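Local coordinates for protein aminoglycoside N(3)-acetyltransferase (PDB 7LAP) that probably transfers an acetyl group to the 3-amino nitrogen of aminoglycoside antibiotics, the reaction by which enzymes of its family confer resistance, at residues 81-87 and 207-211. Numbering follows the deposited sequence.
Sequences WNDAPPY and YEQPI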
# COMPACT_ATOMS: atom_id res chain seq x y z
N TRP B 81 2.23 6.23 -10.67
CA TRP B 81 1.69 4.89 -10.96
C TRP B 81 2.79 3.85 -10.78
O TRP B 81 3.73 3.81 -11.58
CB TRP B 81 1.14 4.83 -12.38
CG TRP B 81 0.50 3.55 -12.78
CD1 TRP B 81 0.08 2.52 -11.95
CD2 TRP B 81 0.23 3.12 -14.12
NE1 TRP B 81 -0.42 1.49 -12.70
CE2 TRP B 81 -0.35 1.83 -14.04
CE3 TRP B 81 0.39 3.71 -15.39
CZ2 TRP B 81 -0.77 1.12 -15.17
CZ3 TRP B 81 -0.01 2.99 -16.52
CH2 TRP B 81 -0.58 1.72 -16.41
N ASN B 82 2.67 3.02 -9.73
CA ASN B 82 3.74 2.07 -9.42
C ASN B 82 3.94 1.05 -10.51
O ASN B 82 5.06 0.60 -10.74
CB ASN B 82 3.47 1.33 -8.11
CG ASN B 82 4.72 0.67 -7.57
OD1 ASN B 82 5.61 1.36 -7.09
ND2 ASN B 82 4.81 -0.64 -7.71
N ASP B 83 2.87 0.63 -11.17
CA ASP B 83 2.96 -0.50 -12.10
C ASP B 83 2.81 -0.06 -13.55
O ASP B 83 2.29 -0.81 -14.38
CB ASP B 83 1.91 -1.53 -11.70
CG ASP B 83 2.10 -1.96 -10.26
OD1 ASP B 83 3.18 -2.46 -9.98
OD2 ASP B 83 1.23 -1.70 -9.39
N ALA B 84 3.26 1.15 -13.87
CA ALA B 84 3.29 1.61 -15.26
C ALA B 84 4.29 0.79 -16.06
O ALA B 84 5.26 0.29 -15.50
CB ALA B 84 3.69 3.08 -15.31
N PRO B 85 4.07 0.62 -17.36
CA PRO B 85 5.12 0.04 -18.19
C PRO B 85 6.34 0.94 -18.16
O PRO B 85 6.21 2.17 -18.09
CB PRO B 85 4.49 -0.01 -19.60
CG PRO B 85 3.50 1.10 -19.60
CD PRO B 85 2.93 1.09 -18.18
N PRO B 86 7.54 0.38 -18.16
CA PRO B 86 8.74 1.22 -18.14
C PRO B 86 8.82 2.10 -19.38
O PRO B 86 8.32 1.74 -20.44
CB PRO B 86 9.89 0.20 -18.10
CG PRO B 86 9.30 -1.05 -18.73
CD PRO B 86 7.85 -1.05 -18.32
N TYR B 87 9.43 3.29 -19.22
CA TYR B 87 9.59 4.20 -20.35
C TYR B 87 10.25 3.51 -21.53
O TYR B 87 9.85 3.71 -22.68
CB TYR B 87 10.44 5.41 -19.96
CG TYR B 87 9.76 6.47 -19.14
CD1 TYR B 87 8.44 6.33 -18.71
CD2 TYR B 87 10.45 7.62 -18.78
CE1 TYR B 87 7.83 7.33 -17.95
CE2 TYR B 87 9.86 8.61 -18.02
CZ TYR B 87 8.55 8.47 -17.61
OH TYR B 87 7.99 9.48 -16.85
N TYR B 207 7.31 9.01 -24.04
CA TYR B 207 7.03 7.64 -23.64
C TYR B 207 5.58 7.35 -24.00
O TYR B 207 4.81 8.25 -24.36
CB TYR B 207 7.32 7.41 -22.14
CG TYR B 207 6.55 8.37 -21.28
CD1 TYR B 207 7.07 9.62 -20.96
CD2 TYR B 207 5.28 8.04 -20.81
CE1 TYR B 207 6.34 10.51 -20.18
CE2 TYR B 207 4.55 8.91 -20.04
CZ TYR B 207 5.09 10.14 -19.73
OH TYR B 207 4.35 11.01 -18.98
N GLU B 208 5.21 6.09 -23.93
CA GLU B 208 3.83 5.72 -24.16
C GLU B 208 3.30 5.02 -22.92
O GLU B 208 4.05 4.39 -22.19
CB GLU B 208 3.68 4.83 -25.37
CG GLU B 208 4.40 5.39 -26.56
CD GLU B 208 4.54 4.38 -27.65
OE1 GLU B 208 3.49 3.87 -28.11
OE2 GLU B 208 5.68 4.08 -28.04
N GLN B 209 2.00 5.16 -22.68
CA GLN B 209 1.41 4.50 -21.53
C GLN B 209 -0.05 4.27 -21.85
O GLN B 209 -0.66 5.07 -22.57
CB GLN B 209 1.58 5.33 -20.25
CG GLN B 209 2.86 4.94 -19.46
CD GLN B 209 3.12 5.86 -18.30
OE1 GLN B 209 2.24 6.59 -17.87
NE2 GLN B 209 4.33 5.81 -17.76
N PRO B 210 -0.62 3.16 -21.38
CA PRO B 210 -2.02 2.87 -21.67
C PRO B 210 -2.93 3.63 -20.72
O PRO B 210 -2.75 3.60 -19.50
CB PRO B 210 -2.12 1.35 -21.45
CG PRO B 210 -1.05 1.06 -20.45
CD PRO B 210 0.06 2.05 -20.67
N ILE B 211 -3.92 4.32 -21.31
CA ILE B 211 -4.98 4.97 -20.56
C ILE B 211 -6.33 4.45 -21.06
O ILE B 211 -6.43 3.70 -22.03
CB ILE B 211 -4.91 6.51 -20.65
CG1 ILE B 211 -4.98 6.98 -22.09
CG2 ILE B 211 -3.62 7.01 -20.01
CD1 ILE B 211 -5.64 8.35 -22.29
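The indole of W81 runs out to P210 with its six-membered ring leading: CH2 lies 4.1 Å from CG of P210, the two side chains crossing at about a right angle. CG of W81 is anti to the backbone N (chi1 -178°), which directs the ring at the strand, and Q209 OE1 comes near its plane at the edge. From W81 to A84 the chain makes a type I beta turn that folds back over the indole, laying D83 C and A84 CA above one face near the rim. OD2 of D83 forms a salt bridge with R120 of the second subunit. The CB of A84 abuts the amide of Q209, 3.7 Å from NE2. The P85 ring then packs against that of P210, with CG of P85 3.7 Å from CD of P210, while the same CG rests 3.9 Å from CG of Q209. No hydrogen bond joins the two segments: a loop following central-sheet strand 74-78 packs against strand 204-213 chiefly through side chains, and that strand is half of a separate two-stranded antiparallel hairpin with 216-225, whose W219 also touches P85 and P210. At Y87 the contact becomes aromatic. Its ring and that of Y207 form an offset stack, centroids 4.3 Å apart and planes only 7° from parallel, with Y87 CE1 over the centre of the Y207 ring. Y207 CB adds a CH-pi contact over the face of the Y87 ring. Q209 NE2 approaches the edge of the Y87 ring in plane, 3.8 Å from CE1, with the amide turned 41° from the ring. Both polar ends converge on D138, whose OD1 accepts a hydrogen bond from Q209 NE2 and whose OD2 is hydrogen-bonded to Y87 OH.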